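Local coordinates for protein probable threonyl-tRNA synthetase 1 (Aeropyrum pernix, PDB 3A32) that probably catalyses the ATP-dependent attachment of threonine to tRNA(Thr) as a zinc-binding homodimeric class II synthetase, without being able to edit mischarged seryl-tRNA, at residues K203-M208 with S273-M278; D180-M185 with S237-K242. One frame throughout, in Å; residues are numbered along the deposited sequence.

Contact 1. Residues K203-M208 with S273-M278; sequences KVRLSM and SKEWQM. With SO4 (sulfate ion), chain C.
The guanidinium of R205 and the carboxylate of E275 meet edge to edge, their planes only 21° apart, and E275, the amide nitrogen of Q277 and a sulfate oxygen all lie at the guanidinium's rim, near its plane. The grip is end-on and twofold: R205 NH1 donates to E275 OE1 at 3.0 Å, and R205 NH2 reaches the syn lone pair of E275 OE2 at 2.6 Å. Both bonds are fairly straight and fix how the two flat groups are turned. Arginine suits the site with two parallel N-H donors in one plane, glutamate with two matching oxygens at the end of an extended chain. R205 NH2 serves a second acceptor, sulfate O4, 3.0 Å away. K203 joins from the other side of the carboxylate: its NZ meets E275 OE2 on the anti side, 2.9 Å away and well out of the plane, while also bonding sulfate O1 at 2.8 Å. With CG anti to the backbone N (chi1 179°) and a bend at chi3, R205 turns its nitrogens to the glutamate. K203 suits its place because a flexible chain ends in a compact ammonium that can serve two anions. Were R205 replaced by an alanine, E275 would probably be held by K203 alone, its OE1 left without a mate, and the sulfate would lose one donor. Both strands flank strand 260-268, whose I264 touches R205 and E275. Two cations to one carboxylate would probably leave this surface network net positive, consistent with its capture of a sulfate, probably from the crystallisation liquor.

Contact 2. Residues D180-M185 with S237-K242; sequences DVFEEM and SRINEK
I239 lies slantwise over one face of the F182 ring, its two branches touching different parts of the phenylalanine. The CG2 methyl stands 3.9 Å from the ring centroid and 16° off the normal, a CH-pi contact displaced toward the CZ end. The longer branch reaches back to the root of the ring, where I239 CD1 comes within 3.5 Å of F182 CG and also touches CB. A beta-branched isoleucine suits this spot: with CG1 beside its backbone N (chi1 -67°) and CG2 anti to that N, both arms can lie along the flat hydrocarbon. F182, in turn, holds its CG anti to the backbone N (chi1 169°), which carries the ring away from its own helix toward helix 222-243.

Beside this apolar pair, E183 and K242 cross at about a right angle. The lysine chain is long enough to bring K242 NZ to E183 OE2 at 3.2 Å, approaching almost in line with the C-O bond. The other oxygen of the glutamate, OE1, is hydrogen-bonded to the hydroxyl of Y243. E183 thus has both oxygens engaged, by a charge and by a phenol, whereas the K242 end lies at the more exposed margin.

The contact joins helix 174-191 to helix 222-243. I245, in the loop that follows the second helix, touches both F182 and I239, and Y179 of the first helix packs on I239 and K242. F182 also meets F263 of strand 260-268, which ties the helix pair to the sheet of the class II core.

How the contacts relate
Contacts 1 and 2 alternate along the chain: helix 174-191 leads into strand 202-207, which is followed by helix 222-243 and, later, strand 273-284. Their centres lie about 14 Å apart and their nearest atoms about 4 Å apart, without touching. Strand 260-268 links them within the fold, since I264 touches R205 and E275 of contact 1 while F263 meets F182 of contact 2. Contact 1 is at the surface, whereas contact 2 is partly buried. Both belong to the catalytic core but lie away from the zinc site of C112, H166 and H310.

Contact 1. Residues K203-M208 with S273-M278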
ATOM      1  N   LYS A 203      24.110  17.814  -5.696  1.00 12.05           N
ATOM      2  CA  LYS A 203      24.772  17.801  -6.975  1.00 12.89           C
ATOM      3  C   LYS A 203      23.868  17.090  -8.008  1.00 12.15           C
ATOM      4  O   LYS A 203      23.226  16.071  -7.706  1.00 12.25           O
ATOM      5  CB  LYS A 203      26.131  17.061  -6.793  1.00 13.15           C
ATOM      6  CG  LYS A 203      26.950  16.927  -8.028  1.00 16.77           C
ATOM      7  CD  LYS A 203      28.467  16.844  -7.763  1.00 19.05           C
ATOM      8  CE  LYS A 203      28.825  15.568  -7.030  1.00 19.38           C
ATOM      9  NZ  LYS A 203      30.301  15.356  -6.877  1.00 22.80           N
ATOM     10  N   VAL A 204      23.830  17.609  -9.228  1.00 11.77           N
ATOM     11  CA  VAL A 204      23.128  16.965 -10.317  1.00 11.82           C
ATOM     12  C   VAL A 204      24.171  16.509 -11.346  1.00 12.10           C
ATOM     13  O   VAL A 204      24.930  17.323 -11.852  1.00 12.28           O
ATOM     14  CB  VAL A 204      22.065  17.912 -10.970  1.00 11.99           C
ATOM     15  CG1 VAL A 204      21.776  17.499 -12.400  1.00 11.65           C
ATOM     16  CG2 VAL A 204      20.754  17.915 -10.147  1.00 11.25           C
ATOM     17  N   ARG A 205      24.194  15.215 -11.659  1.00 11.26           N
ATOM     18  CA  ARG A 205      25.161  14.672 -12.605  1.00 11.52           C
ATOM     19  C   ARG A 205      24.474  14.185 -13.883  1.00 11.24           C
ATOM     20  O   ARG A 205      23.617  13.307 -13.836  1.00 10.76           O
ATOM     21  CB  ARG A 205      25.929  13.507 -11.956  1.00 11.33           C
ATOM     22  CG  ARG A 205      26.968  12.811 -12.846  1.00 11.43           C
ATOM     23  CD  ARG A 205      27.596  11.609 -12.085  1.00 13.37           C
ATOM     24  NE  ARG A 205      28.581  12.121 -11.157  1.00 13.63           N
ATOM     25  CZ  ARG A 205      28.661  11.821  -9.865  1.00 15.15           C
ATOM     26  NH1 ARG A 205      27.829  10.939  -9.305  1.00 12.69           N
ATOM     27  NH2 ARG A 205      29.608  12.409  -9.135  1.00 11.42           N
ATOM     28  N   LEU A 206      24.911  14.688 -15.030  1.00 11.16           N
ATOM     29  CA  LEU A 206      24.369  14.218 -16.307  1.00 11.63           C
ATOM     30  C   LEU A 206      25.304  13.227 -16.947  1.00 11.73           C
ATOM     31  O   LEU A 206      26.527  13.443 -16.955  1.00 13.57           O
ATOM     32  CB  LEU A 206      24.134  15.382 -17.264  1.00 11.55           C
ATOM     33  CG  LEU A 206      23.448  16.676 -16.774  1.00 12.32           C
ATOM     34  CD1 LEU A 206      23.189  17.668 -17.948  1.00 11.15           C
ATOM     35  CD2 LEU A 206      22.129  16.451 -15.980  1.00 12.88           C
ATOM     36  N   SER A 207      24.756  12.124 -17.462  1.00 11.24           N
ATOM     37  CA  SER A 207      25.572  11.166 -18.212  1.00 10.40           C
ATOM     38  C   SER A 207      25.122  11.077 -19.690  1.00 10.98           C
ATOM     39  O   SER A 207      23.987  10.716 -19.995  1.00 12.01           O
ATOM     40  CB  SER A 207      25.584   9.814 -17.514  1.00  9.43           C
ATOM     41  OG  SER A 207      26.040   9.944 -16.171  1.00  9.11           O
ATOM     42  N   MET A 208      26.018  11.432 -20.596  1.00 11.00           N
ATOM     43  CA  MET A 208      25.664  11.691 -21.993  1.00 10.51           C
ATOM     44  C   MET A 208      26.330  10.686 -22.925  1.00 10.46           C
ATOM     45  O   MET A 208      27.149   9.909 -22.481  1.00 10.72           O
ATOM     46  CB  MET A 208      26.094  13.112 -22.382  1.00  9.42           C
ATOM     47  CG  MET A 208      25.752  14.183 -21.391  1.00  8.72           C
ATOM     48  SD  MET A 208      23.954  14.336 -21.157  1.00 10.34           S
ATOM     49  CE  MET A 208      23.763  16.125 -21.204  1.00  7.53           C
ATOM     50  N   SER A 273      33.776  14.426   2.937  1.00 21.52           N
ATOM     51  CA  SER A 273      32.700  14.658   1.986  1.00 20.15           C
ATOM     52  C   SER A 273      32.418  13.405   1.094  1.00 19.10           C
ATOM     53  O   SER A 273      33.353  12.853   0.460  1.00 19.01           O
ATOM     54  CB  SER A 273      33.016  15.892   1.145  1.00 20.51           C
ATOM     55  OG  SER A 273      32.114  15.989   0.053  1.00 22.74           O
ATOM     56  N   LYS A 274      31.147  12.981   1.046  1.00 16.92           N
ATOM     57  CA  LYS A 274      30.712  11.676   0.460  1.00 16.29           C
ATOM     58  C   LYS A 274      29.456  11.902  -0.411  1.00 13.89           C
ATOM     59  O   LYS A 274      28.609  12.727  -0.081  1.00 12.61           O
ATOM     60  CB  LYS A 274      30.340  10.615   1.539  1.00 15.18           C
ATOM     61  CG  LYS A 274      31.410  10.255   2.584  1.00 20.12           C
ATOM     62  CD  LYS A 274      30.874   9.372   3.829  1.00 20.34           C
ATOM     63  CE  LYS A 274      31.544   7.896   3.920  1.00 27.60           C
ATOM     64  NZ  LYS A 274      32.982   7.699   4.604  1.00 24.85           N
ATOM     65  N   GLU A 275      29.333  11.181  -1.523  1.00 11.71           N
ATOM     66  CA  GLU A 275      28.081  11.258  -2.302  1.00 10.55           C
ATOM     67  C   GLU A 275      27.095  10.238  -1.789  1.00  9.79           C
ATOM     68  O   GLU A 275      27.489   9.136  -1.399  1.00  9.12           O
ATOM     69  CB  GLU A 275      28.306  10.983  -3.764  1.00  9.55           C
ATOM     70  CG  GLU A 275      29.224  11.957  -4.446  1.00  8.27           C
ATOM     71  CD  GLU A 275      29.248  11.729  -5.934  1.00  9.96           C
ATOM     72  OE1 GLU A 275      28.529  10.809  -6.431  1.00  9.00           O
ATOM     73  OE2 GLU A 275      29.990  12.485  -6.604  1.00 10.56           O
ATOM     74  N   TRP A 276      25.825  10.628  -1.772  1.00  8.37           N
ATOM     75  CA  TRP A 276      24.722   9.723  -1.490  1.00  8.18           C
ATOM     76  C   TRP A 276      23.827   9.764  -2.734  1.00  9.46           C
ATOM     77  O   TRP A 276      23.034  10.706  -2.880  1.00  8.76           O
ATOM     78  CB  TRP A 276      23.949  10.184  -0.230  1.00  5.52           C
ATOM     79  CG  TRP A 276      22.659   9.460   0.058  1.00  4.57           C
ATOM     80  CD1 TRP A 276      22.106   8.397  -0.639  1.00  3.23           C
ATOM     81  CD2 TRP A 276      21.773   9.713   1.158  1.00  4.12           C
ATOM     82  NE1 TRP A 276      20.907   8.003  -0.055  1.00  4.80           N
ATOM     83  CE2 TRP A 276      20.700   8.768   1.070  1.00  3.93           C
ATOM     84  CE3 TRP A 276      21.778  10.656   2.217  1.00  2.51           C
ATOM     85  CZ2 TRP A 276      19.641   8.748   1.986  1.00  3.29           C
ATOM     86  CZ3 TRP A 276      20.731  10.639   3.123  1.00  3.81           C
ATOM     87  CH2 TRP A 276      19.663   9.692   2.996  1.00  2.53           C
ATOM     88  N   GLN A 277      23.956   8.768  -3.616  1.00 10.28           N
ATOM     89  CA  GLN A 277      23.170   8.736  -4.839  1.00 12.16           C
ATOM     90  C   GLN A 277      21.738   8.305  -4.547  1.00 11.26           C
ATOM     91  O   GLN A 277      21.485   7.350  -3.783  1.00 10.42           O
ATOM     92  CB  GLN A 277      23.785   7.822  -5.926  1.00 12.45           C
ATOM     93  CG  GLN A 277      23.234   8.151  -7.367  1.00 15.72           C
ATOM     94  CD  GLN A 277      24.056   7.555  -8.465  1.00 17.88           C
ATOM     95  OE1 GLN A 277      23.669   6.539  -9.018  1.00 26.48           O
ATOM     96  NE2 GLN A 277      25.218   8.179  -8.805  1.00 24.10           N
ATOM     97  N   MET A 278      20.805   9.027  -5.155  1.00 10.48           N
ATOM     98  CA  MET A 278      19.372   8.780  -4.948  1.00 10.22           C
ATOM     99  C   MET A 278      18.721   8.317  -6.267  1.00 10.59           C
ATOM    100  O   MET A 278      19.238   7.353  -6.881  1.00 10.04           O
ATOM    101  CB  MET A 278      18.704  10.017  -4.342  1.00  9.55           C
ATOM    102  CG  MET A 278      19.247  10.247  -2.966  1.00  8.75           C
ATOM    103  SD  MET A 278      18.729  11.774  -2.207  1.00  9.21           S
ATOM    104  CE  MET A 278      19.449  11.594  -0.602  1.00  7.90           C
TER
HETATM  105  S   SO4 C 473      32.510  15.744  -9.499  1.00 46.38           S
HETATM  106  O1  SO4 C 473      31.692  16.768  -8.842  1.00 47.06           O
HETATM  107  O2  SO4 C 473      32.718  16.108 -10.898  1.00 47.90           O
HETATM  108  O3  SO4 C 473      33.799  15.732  -8.810  1.00 47.16           O
HETATM  109  O4  SO4 C 473      31.875  14.412  -9.467  1.00 45.30           O

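Contact 2. Residues D180-M185 with S237-K242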
ATOM      1  N   ASP A 180      10.466  19.458 -13.432  1.00  9.91           N
ATOM      2  CA  ASP A 180       9.459  19.123 -12.457  1.00  9.06           C
ATOM      3  C   ASP A 180       9.817  17.910 -11.614  1.00  8.90           C
ATOM      4  O   ASP A 180       9.490  17.883 -10.410  1.00  8.67           O
ATOM      5  CB  ASP A 180       8.113  18.870 -13.138  1.00  9.16           C
ATOM      6  CG  ASP A 180       7.435  20.196 -13.653  1.00 12.28           C
ATOM      7  OD1 ASP A 180       7.913  21.305 -13.355  1.00  9.28           O
ATOM      8  OD2 ASP A 180       6.406  20.104 -14.354  1.00 15.79           O
ATOM      9  N   VAL A 181      10.486  16.925 -12.238  1.00  8.36           N
ATOM     10  CA  VAL A 181      10.925  15.714 -11.511  1.00  7.40           C
ATOM     11  C   VAL A 181      11.985  16.100 -10.522  1.00  7.73           C
ATOM     12  O   VAL A 181      11.932  15.644  -9.382  1.00  7.46           O
ATOM     13  CB  VAL A 181      11.379  14.555 -12.435  1.00  7.40           C
ATOM     14  CG1 VAL A 181      11.997  13.384 -11.608  1.00  5.93           C
ATOM     15  CG2 VAL A 181      10.168  14.040 -13.243  1.00  5.02           C
ATOM     16  N   PHE A 182      12.897  17.003 -10.918  1.00  7.92           N
ATOM     17  CA  PHE A 182      13.806  17.538  -9.931  1.00  8.56           C
ATOM     18  C   PHE A 182      13.030  18.181  -8.782  1.00  9.08           C
ATOM     19  O   PHE A 182      13.378  17.974  -7.617  1.00 10.02           O
ATOM     20  CB  PHE A 182      14.817  18.567 -10.498  1.00  8.46           C
ATOM     21  CG  PHE A 182      15.574  19.296  -9.409  1.00  7.85           C
ATOM     22  CD1 PHE A 182      16.710  18.738  -8.836  1.00 10.12           C
ATOM     23  CD2 PHE A 182      15.129  20.509  -8.930  1.00 10.60           C
ATOM     24  CE1 PHE A 182      17.408  19.402  -7.798  1.00 10.19           C
ATOM     25  CE2 PHE A 182      15.814  21.170  -7.888  1.00 11.40           C
ATOM     26  CZ  PHE A 182      16.953  20.599  -7.333  1.00 10.11           C
ATOM     27  N   GLU A 183      11.995  18.970  -9.102  1.00  9.23           N
ATOM     28  CA  GLU A 183      11.239  19.695  -8.057  1.00  9.75           C
ATOM     29  C   GLU A 183      10.490  18.701  -7.145  1.00  8.39           C
ATOM     30  O   GLU A 183      10.382  18.911  -5.960  1.00  7.96           O
ATOM     31  CB  GLU A 183      10.266  20.725  -8.657  1.00  9.03           C
ATOM     32  CG  GLU A 183      10.926  21.943  -9.291  1.00 14.53           C
ATOM     33  CD  GLU A 183      11.471  22.995  -8.285  1.00 19.57           C
ATOM     34  OE1 GLU A 183      12.224  22.651  -7.365  1.00 22.46           O
ATOM     35  OE2 GLU A 183      11.137  24.193  -8.420  1.00 23.52           O
ATOM     36  N   GLU A 184      10.014  17.606  -7.721  1.00  7.73           N
ATOM     37  CA  GLU A 184       9.411  16.536  -6.940  1.00  7.87           C
ATOM     38  C   GLU A 184      10.397  15.898  -5.952  1.00  7.95           C
ATOM     39  O   GLU A 184      10.075  15.695  -4.798  1.00  7.63           O
ATOM     40  CB  GLU A 184       8.828  15.492  -7.911  1.00  8.99           C
ATOM     41  CG  GLU A 184       7.600  16.029  -8.611  1.00  7.75           C
ATOM     42  CD  GLU A 184       7.206  15.287  -9.832  1.00  9.53           C
ATOM     43  OE1 GLU A 184       7.757  14.213 -10.152  1.00 12.80           O
ATOM     44  OE2 GLU A 184       6.289  15.790 -10.488  1.00  9.39           O
ATOM     45  N   MET A 185      11.608  15.602  -6.421  1.00  8.18           N
ATOM     46  CA  MET A 185      12.652  14.996  -5.599  1.00  8.38           C
ATOM     47  C   MET A 185      12.971  15.881  -4.385  1.00  8.00           C
ATOM     48  O   MET A 185      13.052  15.396  -3.243  1.00  7.15           O
ATOM     49  CB  MET A 185      13.899  14.726  -6.471  1.00  7.99           C
ATOM     50  CG  MET A 185      15.115  14.133  -5.706  1.00 10.80           C
ATOM     51  SD  MET A 185      15.988  15.410  -4.751  1.00 15.91           S
ATOM     52  CE  MET A 185      16.267  16.752  -5.937  1.00 11.52           C
ATOM     53  N   SER A 237      20.178  23.604 -16.258  1.00 13.30           N
ATOM     54  CA  SER A 237      20.549  25.016 -16.233  1.00 14.52           C
ATOM     55  C   SER A 237      19.521  25.809 -15.436  1.00 14.40           C
ATOM     56  O   SER A 237      19.885  26.722 -14.696  1.00 14.40           O
ATOM     57  CB  SER A 237      20.755  25.558 -17.659  1.00 15.23           C
ATOM     58  OG  SER A 237      20.777  26.971 -17.660  1.00 19.70           O
ATOM     59  N   ARG A 238      18.244  25.444 -15.542  1.00 14.65           N
ATOM     60  CA  ARG A 238      17.218  26.030 -14.654  1.00 16.10           C
ATOM     61  C   ARG A 238      17.398  25.663 -13.192  1.00 16.03           C
ATOM     62  O   ARG A 238      17.191  26.498 -12.305  1.00 17.02           O
ATOM     63  CB  ARG A 238      15.807  25.680 -15.106  1.00 16.83           C
ATOM     64  CG  ARG A 238      15.473  26.357 -16.397  1.00 19.35           C
ATOM     65  CD  ARG A 238      14.214  25.804 -17.024  1.00 25.85           C
ATOM     66  NE  ARG A 238      14.241  26.135 -18.448  1.00 28.05           N
ATOM     67  CZ  ARG A 238      13.205  25.999 -19.274  1.00 33.38           C
ATOM     68  NH1 ARG A 238      12.035  25.489 -18.828  1.00 32.36           N
ATOM     69  NH2 ARG A 238      13.357  26.350 -20.555  1.00 31.86           N
ATOM     70  N   ILE A 239      17.824  24.429 -12.933  1.00 15.63           N
ATOM     71  CA  ILE A 239      18.062  24.011 -11.568  1.00 14.87           C
ATOM     72  C   ILE A 239      19.204  24.851 -10.985  1.00 15.47           C
ATOM     73  O   ILE A 239      19.081  25.370  -9.876  1.00 14.86           O
ATOM     74  CB  ILE A 239      18.406  22.497 -11.495  1.00 15.06           C
ATOM     75  CG1 ILE A 239      17.194  21.651 -11.887  1.00 12.35           C
ATOM     76  CG2 ILE A 239      18.950  22.146 -10.113  1.00 13.68           C
ATOM     77  CD1 ILE A 239      17.540  20.213 -12.186  1.00 12.82           C
ATOM     78  N   ASN A 240      20.302  24.983 -11.743  1.00 15.30           N
ATOM     79  CA  ASN A 240      21.460  25.733 -11.266  1.00 16.93           C
ATOM     80  C   ASN A 240      21.128  27.223 -11.110  1.00 17.73           C
ATOM     81  O   ASN A 240      21.492  27.838 -10.122  1.00 17.21           O
ATOM     82  CB  ASN A 240      22.677  25.525 -12.166  1.00 16.75           C
ATOM     83  CG  ASN A 240      23.787  26.539 -11.888  1.00 18.00           C
ATOM     84  OD1 ASN A 240      23.793  27.645 -12.448  1.00 19.52           O
ATOM     85  ND2 ASN A 240      24.729  26.163 -11.041  1.00 14.16           N
ATOM     86  N   GLU A 241      20.377  27.777 -12.061  1.00 19.36           N
ATOM     87  CA  GLU A 241      19.988  29.162 -11.966  1.00 20.51           C
ATOM     88  C   GLU A 241      19.188  29.364 -10.717  1.00 19.40           C
ATOM     89  O   GLU A 241      19.410  30.336 -10.036  1.00 19.19           O
ATOM     90  CB  GLU A 241      19.211  29.662 -13.197  1.00 21.62           C
ATOM     91  CG  GLU A 241      19.216  31.219 -13.273  1.00 27.99           C
ATOM     92  CD  GLU A 241      18.077  31.795 -14.110  1.00 36.07           C
ATOM     93  OE1 GLU A 241      17.922  31.376 -15.297  1.00 37.25           O
ATOM     94  OE2 GLU A 241      17.341  32.678 -13.576  1.00 40.24           O
ATOM     95  N   LYS A 242      18.262  28.445 -10.406  1.00 19.02           N
ATOM     96  CA  LYS A 242      17.321  28.669  -9.283  1.00 17.33           C
ATOM     97  C   LYS A 242      17.924  28.405  -7.899  1.00 16.35           C
ATOM     98  O   LYS A 242      17.638  29.141  -6.933  1.00 14.66           O
ATOM     99  CB  LYS A 242      16.029  27.867  -9.462  1.00 17.37           C
ATOM    100  CG  LYS A 242      14.951  28.219  -8.401  1.00 18.04           C
ATOM    101  CD  LYS A 242      13.632  27.452  -8.557  1.00 18.36           C
ATOM    102  CE  LYS A 242      12.634  27.819  -7.450  1.00 19.96           C
ATOM    103  NZ  LYS A 242      11.183  27.309  -7.639  1.00 19.65           N
TER